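PDB 3VTI: hydrogenase maturation factor from Thermoanaerobacter tengcongensis, which probably takes up a carbamoyl group from its partner HypF and dehydrates it with ATP to a nitrile during [NiFe]-hydrogenase maturation. Local coordinates for residues L42-G47 with I173-A178; L52-T57 with K91-A96; V58-M63 with L197-R202; G154-A159 with H246-G251. All coordinates share one frame; numbering follows the deposited sequence.

Interaction 1 of 4, residues L42-G47 with I173-A178; sequences LFFPGG and IFSDVA
The F44 ring reaches across to S175 and V177 from the turn of a tight hairpin, and its path shows how a turn can present an aromatic edge. CB starts off beside the neighbouring segment rather than at it; with chi1 at 49°, CG lies between the backbone N and the carbonyl carbon, and the ring swings back towards residues 173-178. One flank, CD2 and CE2, then meets the serine, CE2 standing 3.4 Å from S175 CB. At the tip, CZ comes to 4.1 Å from V177 CG2, which lies in the ring plane, so the valine is met edge-on. One face of the ring is covered by the hairpin itself, G47 C lying 3.6 Å above the plane.

The turn from F44 to G47 is of type II and joins the two short strands of the hairpin. G46 occupies its third position with a positive phi of 89°, where a side chain would jam against the carbonyl oxygen before it. P45 precedes it and sends its carbonyl outward, accepting S175 N at P45 O over 2.9 Å, with the donor above the carbonyl plane. P45 CB also packs 3.7 Å from F174 CD2. The S175 hydroxyl, its exact place less sure, bonds with H156, whose ring meets F44 at about a right angle.

The chemistry is thus one backbone hydrogen bond set among apolar contacts, without a salt bridge between the segments: a hairpin of the N-terminal family region is joined to a loop of the C-terminal one through main-chain polarity and carbon packing.

Interaction 2 of 4, residues L52-T57 with K91-A96; sequences LAVCGT and KSMAEA
V54 meets M93 and A96 across two helices that run side by side, 49-60 and 83-100, whose local axes come within 8.6 Å at 30° to each other. Carbon packing is the main kind of interaction. The valine divides its two methyls between residues one helical turn apart: with CG1 anti to the backbone N (chi1 179°), CG1 lies 3.8 Å from A96 CB, while CG2 lies 3.8 Å from M93 CB and also rests near the M93 backbone carbonyl. The small A96 methyl permits this close approach and is touched on another flank by sulfur, C55 SG standing 4.2 Å from A96 CB. M93 carries the packing towards the start of segment 52-57; its chain bends at chi3 (85°) and sets CE 4.1 Å from A53 CB.

No polar bond joins the two segments. K91 and E95, one turn apart, form a salt bridge of 2.8 Å between K91 NZ and E95 OE2 on the exposed flank. S92 OG, however, bonds to D48, just before helix 49-60, and to the K88 carbonyl, while T57 OG1 is bonded to T124.

Both helices lie against the five-stranded sheet of the N-terminal family region: A53 touches F37 and I122, and M93 reaches A73 and F75. M93 is also packed by F12 of the second subunit, so this layer continues into the dimer contact.

With no hydrogen bond or ion pair between the segments, the fit rests on shape, a branched valine between an alanine and a flexible thioether, so the buried contact is mainly apolar.

Interaction 3 of 4, residues V58-M63 with L197-R202; sequences VNDASM and LRDPTR. With MG (magnesium ion), chain K.
D60 and D199 meet at a magnesium ion, in a carboxylate metal site at the junction of the N- and C-terminal AIR-synthase-related regions. The helix 49-60 supplies one acid and the turn after strand 194-198 the other; D22 completes the protein ligands. D60 OD1 binds the magnesium at 2.0 Å and D199 OD1 at 2.4 Å, and the two side chains cross at about a right angle, their carboxylate planes 78° apart. For D199 the approach depends on chi1 of 55°, which sets CG between the backbone N and the carbonyl carbon.

The tightly packed part lies behind the metal, where M63 fills the angle between the chains. Its chain bends at chi2, laying SD over the backbone 3.7 Å from R198 CA and bringing CE to 3.8 Å from D199 CB. L197 CB lies 3.5 Å from M63 O and 4.0 Å from M63 SD, the second an apolar contact. Shortening this methionine to an alanine is likely to open a gap beside R198 CA and take the neighbour from D199 CB, giving the metal-binding carboxylate more scope to turn.

The other side is looser: one water accepts from N59 ND2 and can donate to D199 OD2, bridging helix and turn where direct contact is slight. N59 is otherwise held by L180 N and the A178 carbonyl. R198 points away from this segment and pairs with D22 and E211, a second-shell residue for one magnesium ligand.

A second water sits on the ion itself, and D60 binds through a single oxygen, its OD2 remaining 3.8 Å from the magnesium.

Interaction 4 of 4, residues G154-A159 with H246-G251; sequences GDHGMA and HLANEG
G154 and N249 make the first of two bonds that tie the start of helix 155-164 to the loop. The amide of G154, the N-cap residue, gives its hydrogen to N249 OD1, with 2.7 Å between G154 N and that oxygen and a C=O...N angle of 120°. Three residues on, G157 N donates to A248 O at 2.8 Å, from above the carbonyl plane rather than within it. H156 N also lies near A248 O, but its angle is too poor for a bond. The loop's own amides look elsewhere: N249 N is taken by the P200 carbonyl and E250 N by D176 OD1.

H156 stands with CG anti to its backbone N, chi1 -179°, and its ring lies across E250. E250 CG sits over one ring face, 3.5 Å from the centroid, as a CH-pi contact, while ND1 pairs with the S175 hydroxyl. Replacement by an alanine would probably leave that hydroxyl without its imidazole mate and E250 CG without the face it covers. On the other flank M158 CE packs 3.7 Å from L247 CD1. G157 allows the close approach, since a CB there would run into L247 CB and A248 N.

A248 O thus takes a first-turn amide, where a capping side chain often serves, and the N249 carboxamide holds the N-cap glycine, within the AIR-synthase-related C-terminal region, the side chain of E250 about 8 Å from the magnesium ion.

Interactions 1, 3 and 4 cross one another along the chain; interaction 2 lies within the span of interaction 1 and crosses interaction 3. Interactions 2 and 3 use successive turns of helix 49-60, their centres 14 Å apart, so a single helix packs on helix 83-100 along its middle and carries a metal ligand further along. Interactions 1 and 4 are the closest pair, with centres 9 Å apart, joined through S175, D176, H156 and E250. The P200-N249 backbone bond connects interaction 4 to interaction 3. Interactions 1 and 3 tie the two family regions together, interactions 2 and 4 each stay within one, and interaction 3 places the magnesium site where the regions meet.

Interaction 1 of 4, residues L42-G47 with I173-A178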
loop_
_atom_site.group_PDB
_atom_site.type_symbol
_atom_site.label_atom_id
_atom_site.label_comp_id
_atom_site.label_asym_id
_atom_site.label_seq_id
_atom_site.Cartn_x
_atom_site.Cartn_y
_atom_site.Cartn_z
ATOM N N LEU C 42 0.172 6.256 -11.101
ATOM C CA LEU C 42 -1.003 5.398 -11.233
ATOM C C LEU C 42 -1.542 5.392 -12.657
ATOM O O LEU C 42 -2.173 4.424 -13.081
ATOM C CB LEU C 42 -2.101 5.858 -10.275
ATOM C CG LEU C 42 -1.723 6.020 -8.802
ATOM C CD1 LEU C 42 -2.741 6.889 -8.090
ATOM C CD2 LEU C 42 -1.554 4.669 -8.110
ATOM N N PHE C 43 -1.300 6.493 -13.364
ATOM C CA PHE C 43 -1.692 6.665 -14.756
ATOM C C PHE C 43 -0.446 6.964 -15.581
ATOM O O PHE C 43 0.261 7.949 -15.336
ATOM C CB PHE C 43 -2.711 7.805 -14.897
ATOM C CG PHE C 43 -3.901 7.664 -13.994
ATOM C CD1 PHE C 43 -3.906 8.256 -12.733
ATOM C CD2 PHE C 43 -5.013 6.929 -14.396
ATOM C CE1 PHE C 43 -5.000 8.116 -11.887
ATOM C CE2 PHE C 43 -6.110 6.784 -13.556
ATOM C CZ PHE C 43 -6.104 7.380 -12.301
ATOM N N PHE C 44 -0.181 6.100 -16.550
ATOM C CA PHE C 44 1.031 6.178 -17.346
ATOM C C PHE C 44 0.688 5.898 -18.803
ATOM O O PHE C 44 -0.339 5.285 -19.089
ATOM C CB PHE C 44 2.050 5.155 -16.825
ATOM C CG PHE C 44 1.483 3.773 -16.648
ATOM C CD1 PHE C 44 0.919 3.393 -15.439
ATOM C CD2 PHE C 44 1.501 2.857 -17.694
ATOM C CE1 PHE C 44 0.377 2.122 -15.269
ATOM C CE2 PHE C 44 0.970 1.580 -17.531
ATOM C CZ PHE C 44 0.406 1.216 -16.317
ATOM N N PRO C 45 1.547 6.336 -19.737
ATOM C CA PRO C 45 1.256 6.041 -21.137
ATOM C C PRO C 45 0.948 4.554 -21.361
ATOM O O PRO C 45 1.717 3.683 -20.941
ATOM C CB PRO C 45 2.548 6.446 -21.842
ATOM C CG PRO C 45 3.065 7.576 -21.012
ATOM C CD PRO C 45 2.768 7.152 -19.595
ATOM N N GLY C 46 -0.197 4.282 -21.983
ATOM C CA GLY C 46 -0.573 2.925 -22.344
ATOM C C GLY C 46 -1.352 2.161 -21.287
ATOM O O GLY C 46 -1.748 1.011 -21.520
ATOM N N GLY C 47 -1.568 2.780 -20.128
ATOM C CA GLY C 47 -2.322 2.133 -19.068
ATOM C C GLY C 47 -2.461 2.879 -17.755
ATOM O O GLY C 47 -2.211 4.093 -17.660
ATOM N N ILE C 173 7.268 6.411 -25.044
ATOM C CA ILE C 173 7.175 4.972 -24.863
ATOM C C ILE C 173 5.904 4.637 -24.100
ATOM O O ILE C 173 5.623 5.231 -23.056
ATOM C CB ILE C 173 8.435 4.397 -24.160
ATOM C CG1 ILE C 173 9.621 4.433 -25.124
ATOM C CG2 ILE C 173 8.210 2.955 -23.714
ATOM C CD1 ILE C 173 10.958 4.621 -24.473
ATOM N N PHE C 174 5.143 3.693 -24.647
ATOM C CA PHE C 174 3.892 3.237 -24.056
ATOM C C PHE C 174 4.055 1.878 -23.409
ATOM O O PHE C 174 4.815 1.035 -23.885
ATOM C CB PHE C 174 2.802 3.164 -25.122
ATOM C CG PHE C 174 2.389 4.504 -25.649
ATOM C CD1 PHE C 174 3.113 5.122 -26.668
ATOM C CD2 PHE C 174 1.279 5.162 -25.114
ATOM C CE1 PHE C 174 2.732 6.373 -27.148
ATOM C CE2 PHE C 174 0.888 6.417 -25.587
ATOM C CZ PHE C 174 1.613 7.021 -26.606
ATOM N N SER C 175 3.331 1.679 -22.312
ATOM C CA SER C 175 3.267 0.391 -21.645
ATOM C C SER C 175 2.529 -0.624 -22.509
ATOM O O SER C 175 1.719 -0.257 -23.353
ATOM C CB SER C 175 2.575 0.533 -20.302
ATOM O OG SER C 175 2.468 -0.720 -19.666
ATOM N N ASP C 176 2.820 -1.900 -22.293
ATOM C CA ASP C 176 2.284 -2.966 -23.129
ATOM C C ASP C 176 1.177 -3.752 -22.431
ATOM O O ASP C 176 0.780 -4.805 -22.923
ATOM C CB ASP C 176 3.407 -3.915 -23.567
ATOM C CG ASP C 176 4.048 -4.667 -22.396
ATOM O OD1 ASP C 176 3.888 -4.251 -21.234
ATOM O OD2 ASP C 176 4.726 -5.691 -22.646
ATOM N N VAL C 177 0.698 -3.238 -21.288
ATOM C CA VAL C 177 -0.321 -3.907 -20.465
ATOM C C VAL C 177 -1.420 -4.509 -21.312
ATOM O O VAL C 177 -2.096 -3.804 -22.081
ATOM C CB VAL C 177 -0.987 -2.951 -19.448
ATOM C CG1 VAL C 177 -1.693 -3.745 -18.352
ATOM C CG2 VAL C 177 0.035 -2.044 -18.838
ATOM N N ALA C 178 -1.593 -5.818 -21.154
ATOM C CA ALA C 178 -2.563 -6.596 -21.914
ATOM C C ALA C 178 -2.873 -7.919 -21.213
ATOM O O ALA C 178 -2.012 -8.465 -20.516
ATOM C CB ALA C 178 -2.043 -6.852 -23.323
#

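Interaction 2 of 4, residues L52-T57 with K91-A96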
loop_
_atom_site.group_PDB
_atom_site.type_symbol
_atom_site.label_atom_id
_atom_site.label_comp_id
_atom_site.label_asym_id
_atom_site.label_seq_id
_atom_site.Cartn_x
_atom_site.Cartn_y
_atom_site.Cartn_z
ATOM N N LEU C 52 -3.607 -2.788 -15.049
ATOM C CA LEU C 52 -2.477 -3.574 -14.596
ATOM C C LEU C 52 -2.902 -4.648 -13.593
ATOM O O LEU C 52 -2.544 -5.815 -13.732
ATOM C CB LEU C 52 -1.449 -2.630 -13.983
ATOM C CG LEU C 52 -0.085 -3.149 -13.556
ATOM C CD1 LEU C 52 0.521 -4.049 -14.626
ATOM C CD2 LEU C 52 0.845 -1.977 -13.216
ATOM N N ALA C 53 -3.680 -4.245 -12.593
ATOM C CA ALA C 53 -4.116 -5.137 -11.529
ATOM C C ALA C 53 -4.897 -6.343 -12.071
ATOM O O ALA C 53 -4.796 -7.450 -11.535
ATOM C CB ALA C 53 -4.943 -4.368 -10.528
ATOM N N VAL C 54 -5.680 -6.122 -13.120
ATOM C CA VAL C 54 -6.470 -7.192 -13.710
ATOM C C VAL C 54 -5.582 -8.072 -14.592
ATOM O O VAL C 54 -5.463 -9.268 -14.357
ATOM C CB VAL C 54 -7.671 -6.652 -14.528
ATOM C CG1 VAL C 54 -8.458 -7.795 -15.151
ATOM C CG2 VAL C 54 -8.578 -5.818 -13.643
ATOM N N CYS C 55 -4.948 -7.457 -15.580
ATOM C CA CYS C 55 -4.147 -8.158 -16.561
ATOM C C CYS C 55 -3.083 -9.052 -15.945
ATOM O O CYS C 55 -2.939 -10.222 -16.329
ATOM C CB CYS C 55 -3.533 -7.161 -17.541
ATOM S SG CYS C 55 -4.793 -6.437 -18.640
ATOM N N GLY C 56 -2.361 -8.505 -14.974
ATOM C CA GLY C 56 -1.284 -9.242 -14.323
ATOM C C GLY C 56 -1.737 -10.539 -13.692
ATOM O O GLY C 56 -1.064 -11.556 -13.782
ATOM N N THR C 57 -2.889 -10.493 -13.041
ATOM C CA THR C 57 -3.445 -11.665 -12.391
ATOM C C THR C 57 -4.145 -12.597 -13.378
ATOM O O THR C 57 -4.125 -13.818 -13.202
ATOM C CB THR C 57 -4.378 -11.253 -11.268
ATOM O OG1 THR C 57 -3.591 -10.692 -10.210
ATOM C CG2 THR C 57 -5.163 -12.445 -10.746
ATOM N N LYS C 91 -13.166 1.655 -13.674
ATOM C CA LYS C 91 -13.552 1.524 -15.084
ATOM C C LYS C 91 -12.538 0.706 -15.899
ATOM O O LYS C 91 -12.923 -0.207 -16.635
ATOM C CB LYS C 91 -13.727 2.911 -15.714
ATOM C CG LYS C 91 -14.376 2.928 -17.098
ATOM C CD LYS C 91 -14.315 4.322 -17.699
ATOM C CE LYS C 91 -15.213 4.454 -18.929
ATOM N NZ LYS C 91 -14.647 3.728 -20.106
ATOM N N SER C 92 -11.253 1.046 -15.763
ATOM C CA SER C 92 -10.171 0.318 -16.429
ATOM C C SER C 92 -10.122 -1.153 -16.024
ATOM O O SER C 92 -9.844 -2.020 -16.850
ATOM C CB SER C 92 -8.828 0.964 -16.135
ATOM O OG SER C 92 -8.708 2.194 -16.806
ATOM N N MET C 93 -10.398 -1.420 -14.750
ATOM C CA MET C 93 -10.529 -2.780 -14.245
ATOM C C MET C 93 -11.729 -3.485 -14.862
ATOM O O MET C 93 -11.616 -4.637 -15.290
ATOM C CB MET C 93 -10.639 -2.800 -12.716
ATOM C CG MET C 93 -9.400 -2.330 -11.997
ATOM S SD MET C 93 -9.507 -2.500 -10.220
ATOM C CE MET C 93 -8.986 -4.190 -9.963
ATOM N N ALA C 94 -12.871 -2.808 -14.922
ATOM C CA ALA C 94 -14.049 -3.403 -15.547
ATOM C C ALA C 94 -13.769 -3.784 -17.006
ATOM O O ALA C 94 -14.081 -4.898 -17.424
ATOM C CB ALA C 94 -15.256 -2.476 -15.447
ATOM N N GLU C 95 -13.159 -2.865 -17.755
ATOM C CA GLU C 95 -12.853 -3.080 -19.170
ATOM C C GLU C 95 -11.895 -4.245 -19.423
ATOM O O GLU C 95 -12.091 -5.021 -20.359
ATOM C CB GLU C 95 -12.316 -1.802 -19.806
ATOM C CG GLU C 95 -13.400 -0.753 -20.037
ATOM C CD GLU C 95 -12.842 0.641 -20.307
ATOM O OE1 GLU C 95 -11.792 1.005 -19.716
ATOM O OE2 GLU C 95 -13.471 1.381 -21.103
ATOM N N ALA C 96 -10.873 -4.370 -18.580
ATOM C CA ALA C 96 -9.888 -5.438 -18.717
ATOM C C ALA C 96 -10.470 -6.823 -18.413
ATOM O O ALA C 96 -10.161 -7.796 -19.108
ATOM C CB ALA C 96 -8.679 -5.159 -17.844
#

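Interaction 3 of 4, residues V58-M63 with L197-R202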
loop_
_atom_site.group_PDB
_atom_site.type_symbol
_atom_site.label_atom_id
_atom_site.label_comp_id
_atom_site.label_asym_id
_atom_site.label_seq_id
_atom_site.Cartn_x
_atom_site.Cartn_y
_atom_site.Cartn_z
ATOM N N VAL C 58 -4.748 -12.029 -14.419
ATOM C CA VAL C 58 -5.308 -12.834 -15.491
ATOM C C VAL C 58 -4.167 -13.622 -16.131
ATOM O O VAL C 58 -4.278 -14.825 -16.371
ATOM C CB VAL C 58 -6.051 -11.948 -16.535
ATOM C CG1 VAL C 58 -6.258 -12.697 -17.875
ATOM C CG2 VAL C 58 -7.385 -11.435 -15.963
ATOM N N ASN C 59 -3.050 -12.941 -16.363
ATOM C CA ASN C 59 -1.877 -13.559 -16.949
ATOM C C ASN C 59 -1.304 -14.664 -16.067
ATOM O O ASN C 59 -1.126 -15.806 -16.528
ATOM C CB ASN C 59 -0.837 -12.498 -17.306
ATOM C CG ASN C 59 -1.333 -11.547 -18.404
ATOM O OD1 ASN C 59 -2.279 -11.869 -19.145
ATOM N ND2 ASN C 59 -0.702 -10.375 -18.511
ATOM N N ASP C 60 -1.055 -14.330 -14.797
ATOM C CA ASP C 60 -0.504 -15.277 -13.834
ATOM C C ASP C 60 -1.396 -16.518 -13.724
ATOM O O ASP C 60 -0.894 -17.628 -13.592
ATOM C CB ASP C 60 -0.324 -14.621 -12.457
ATOM C CG ASP C 60 0.944 -13.765 -12.354
ATOM O OD1 ASP C 60 2.047 -14.230 -12.717
ATOM O OD2 ASP C 60 0.845 -12.619 -11.850
ATOM N N ALA C 61 -2.715 -16.321 -13.806
ATOM C CA ALA C 61 -3.680 -17.408 -13.676
ATOM C C ALA C 61 -3.743 -18.318 -14.914
ATOM O O ALA C 61 -4.360 -19.394 -14.868
ATOM C CB ALA C 61 -5.059 -16.858 -13.348
ATOM N N SER C 62 -3.101 -17.887 -16.006
ATOM C CA SER C 62 -3.090 -18.640 -17.256
ATOM C C SER C 62 -1.768 -19.367 -17.443
ATOM O O SER C 62 -1.708 -20.378 -18.151
ATOM C CB SER C 62 -3.330 -17.712 -18.454
ATOM O OG SER C 62 -4.508 -16.927 -18.323
ATOM N N MET C 63 -0.716 -18.860 -16.799
ATOM C CA MET C 63 0.662 -19.344 -16.998
ATOM C C MET C 63 0.864 -20.829 -16.699
ATOM O O MET C 63 1.942 -21.386 -16.927
ATOM C CB MET C 63 1.648 -18.527 -16.169
ATOM C CG MET C 63 1.699 -17.085 -16.562
ATOM S SD MET C 63 2.263 -16.879 -18.247
ATOM C CE MET C 63 1.541 -15.294 -18.648
ATOM N N LEU C 197 5.465 -21.494 -19.335
ATOM C CA LEU C 197 4.870 -20.212 -19.648
ATOM C C LEU C 197 5.118 -19.279 -18.476
ATOM O O LEU C 197 4.780 -19.609 -17.342
ATOM C CB LEU C 197 3.363 -20.349 -19.896
ATOM C CG LEU C 197 2.871 -21.028 -21.176
ATOM C CD1 LEU C 197 1.363 -21.184 -21.134
ATOM C CD2 LEU C 197 3.276 -20.261 -22.422
ATOM N N ARG C 198 5.723 -18.128 -18.745
ATOM C CA ARG C 198 5.892 -17.099 -17.715
ATOM C C ARG C 198 5.978 -15.701 -18.313
ATOM O O ARG C 198 6.659 -15.481 -19.314
ATOM C CB ARG C 198 7.115 -17.376 -16.832
ATOM C CG ARG C 198 7.305 -16.366 -15.714
ATOM C CD ARG C 198 8.197 -16.908 -14.608
ATOM N NE ARG C 198 7.499 -17.911 -13.804
ATOM C CZ ARG C 198 8.020 -18.543 -12.754
ATOM N NH1 ARG C 198 9.261 -18.289 -12.346
ATOM N NH2 ARG C 198 7.290 -19.438 -12.106
ATOM N N ASP C 199 5.275 -14.766 -17.691
ATOM C CA ASP C 199 5.364 -13.362 -18.065
ATOM C C ASP C 199 6.564 -12.672 -17.398
ATOM O O ASP C 199 6.723 -12.750 -16.179
ATOM C CB ASP C 199 4.047 -12.634 -17.754
ATOM C CG ASP C 199 3.605 -12.781 -16.304
ATOM O OD1 ASP C 199 3.989 -13.769 -15.625
ATOM O OD2 ASP C 199 2.836 -11.894 -15.857
ATOM N N PRO C 200 7.421 -12.006 -18.205
ATOM C CA PRO C 200 8.646 -11.421 -17.670
ATOM C C PRO C 200 8.307 -10.068 -17.066
ATOM O O PRO C 200 8.396 -9.038 -17.738
ATOM C CB PRO C 200 9.552 -11.286 -18.899
ATOM C CG PRO C 200 8.656 -11.472 -20.116
ATOM C CD PRO C 200 7.247 -11.693 -19.636
ATOM N N THR C 201 7.887 -10.089 -15.808
ATOM C CA THR C 201 7.519 -8.879 -15.100
ATOM C C THR C 201 8.751 -8.419 -14.289
ATOM O O THR C 201 9.843 -8.259 -14.850
ATOM C CB THR C 201 6.266 -9.099 -14.221
ATOM O OG1 THR C 201 6.436 -10.285 -13.446
ATOM C CG2 THR C 201 5.010 -9.281 -15.080
ATOM N N ARG C 202 8.603 -8.236 -12.985
ATOM C CA ARG C 202 9.724 -7.803 -12.144
ATOM C C ARG C 202 11.042 -8.535 -12.424
ATOM O O ARG C 202 11.205 -9.699 -12.038
ATOM C CB ARG C 202 9.366 -7.939 -10.655
ATOM C CG ARG C 202 10.500 -7.505 -9.702
ATOM C CD ARG C 202 10.275 -6.083 -9.131
ATOM N NE ARG C 202 11.402 -5.610 -8.305
ATOM C CZ ARG C 202 11.802 -6.154 -7.148
ATOM N NH1 ARG C 202 11.193 -7.233 -6.648
ATOM N NH2 ARG C 202 12.836 -5.630 -6.492
HETATM MG MG MG K . 4.015 -14.096 -13.262
HETATM O O HOH W 1 1.829 -9.789 -17.398
HETATM O O HOH W 2 4.621 -14.918 -11.095
#

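Interaction 4 of 4, residues G154-A159 with H246-G251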
loop_
_atom_site.group_PDB
_atom_site.type_symbol
_atom_site.label_atom_id
_atom_site.label_comp_id
_atom_site.label_asym_id
_atom_site.label_seq_id
_atom_site.Cartn_x
_atom_site.Cartn_y
_atom_site.Cartn_z
ATOM N N GLY C 154 10.699 -5.030 -22.901
ATOM C CA GLY C 154 11.071 -3.859 -22.106
ATOM C C GLY C 154 10.145 -2.657 -22.172
ATOM O O GLY C 154 10.475 -1.589 -21.662
ATOM N N ASP C 155 8.981 -2.836 -22.784
ATOM C CA ASP C 155 8.016 -1.762 -22.949
ATOM C C ASP C 155 7.568 -1.126 -21.640
ATOM O O ASP C 155 7.791 0.070 -21.414
ATOM C CB ASP C 155 6.801 -2.271 -23.709
ATOM C CG ASP C 155 7.051 -2.360 -25.183
ATOM O OD1 ASP C 155 7.645 -3.358 -25.644
ATOM O OD2 ASP C 155 6.651 -1.412 -25.880
ATOM N N HIS C 156 6.936 -1.926 -20.791
ATOM C CA HIS C 156 6.364 -1.428 -19.555
ATOM C C HIS C 156 7.426 -0.776 -18.663
ATOM O O HIS C 156 7.280 0.383 -18.263
ATOM C CB HIS C 156 5.653 -2.548 -18.809
ATOM C CG HIS C 156 5.013 -2.099 -17.536
ATOM N ND1 HIS C 156 3.751 -1.549 -17.494
ATOM C CD2 HIS C 156 5.465 -2.104 -16.260
ATOM C CE1 HIS C 156 3.449 -1.243 -16.245
ATOM N NE2 HIS C 156 4.474 -1.567 -15.478
ATOM N N GLY C 157 8.493 -1.519 -18.371
ATOM C CA GLY C 157 9.607 -1.019 -17.577
ATOM C C GLY C 157 10.102 0.350 -18.004
ATOM O O GLY C 157 10.268 1.249 -17.172
ATOM N N MET C 158 10.338 0.524 -19.299
ATOM C CA MET C 158 10.829 1.807 -19.772
ATOM C C MET C 158 9.742 2.883 -19.752
ATOM O O MET C 158 10.033 4.047 -19.512
ATOM C CB MET C 158 11.483 1.686 -21.149
ATOM C CG MET C 158 12.233 2.942 -21.597
ATOM S SD MET C 158 13.395 3.633 -20.379
ATOM C CE MET C 158 14.763 2.486 -20.518
ATOM N N ALA C 159 8.496 2.489 -19.982
ATOM C CA ALA C 159 7.387 3.441 -19.999
ATOM C C ALA C 159 7.150 4.097 -18.638
ATOM O O ALA C 159 7.085 5.324 -18.551
ATOM C CB ALA C 159 6.097 2.784 -20.528
ATOM N N HIS C 246 16.339 -6.604 -18.557
ATOM C CA HIS C 246 16.062 -6.419 -17.143
ATOM C C HIS C 246 14.826 -5.579 -16.897
ATOM O O HIS C 246 14.373 -5.493 -15.761
ATOM C CB HIS C 246 17.236 -5.768 -16.411
ATOM C CG HIS C 246 18.524 -6.523 -16.517
ATOM N ND1 HIS C 246 18.581 -7.877 -16.774
ATOM C CD2 HIS C 246 19.807 -6.115 -16.361
ATOM C CE1 HIS C 246 19.842 -8.265 -16.804
ATOM N NE2 HIS C 246 20.606 -7.214 -16.551
ATOM N N LEU C 247 14.306 -4.930 -17.933
ATOM C CA LEU C 247 13.118 -4.092 -17.785
ATOM C C LEU C 247 11.877 -4.952 -17.821
ATOM O O LEU C 247 11.831 -5.919 -18.560
ATOM C CB LEU C 247 13.034 -3.053 -18.901
ATOM C CG LEU C 247 14.045 -1.915 -18.933
ATOM C CD1 LEU C 247 13.834 -1.122 -20.202
ATOM C CD2 LEU C 247 13.919 -1.024 -17.712
ATOM N N ALA C 248 10.864 -4.571 -17.048
ATOM C CA ALA C 248 9.601 -5.322 -16.941
ATOM C C ALA C 248 8.706 -5.247 -18.187
ATOM O O ALA C 248 8.762 -4.282 -18.958
ATOM C CB ALA C 248 8.829 -4.874 -15.704
ATOM N N ASN C 249 7.892 -6.281 -18.367
ATOM C CA ASN C 249 6.877 -6.346 -19.418
ATOM C C ASN C 249 5.539 -6.690 -18.775
ATOM O O ASN C 249 5.517 -7.334 -17.718
ATOM C CB ASN C 249 7.242 -7.412 -20.446
ATOM C CG ASN C 249 8.503 -7.066 -21.216
ATOM O OD1 ASN C 249 8.473 -6.263 -22.150
ATOM N ND2 ASN C 249 9.623 -7.668 -20.822
ATOM N N GLU C 250 4.430 -6.262 -19.384
ATOM C CA GLU C 250 3.100 -6.547 -18.829
ATOM C C GLU C 250 2.105 -7.034 -19.878
ATOM O O GLU C 250 0.929 -7.242 -19.575
ATOM C CB GLU C 250 2.529 -5.330 -18.079
ATOM C CG GLU C 250 3.239 -4.967 -16.774
ATOM C CD GLU C 250 3.129 -6.042 -15.698
ATOM O OE1 GLU C 250 2.227 -6.903 -15.787
ATOM O OE2 GLU C 250 3.947 -6.015 -14.751
ATOM N N GLY C 251 2.588 -7.209 -21.107
ATOM C CA GLY C 251 1.798 -7.796 -22.184
ATOM C C GLY C 251 2.577 -8.850 -22.952
ATOM O O GLY C 251 2.324 -9.063 -24.148
#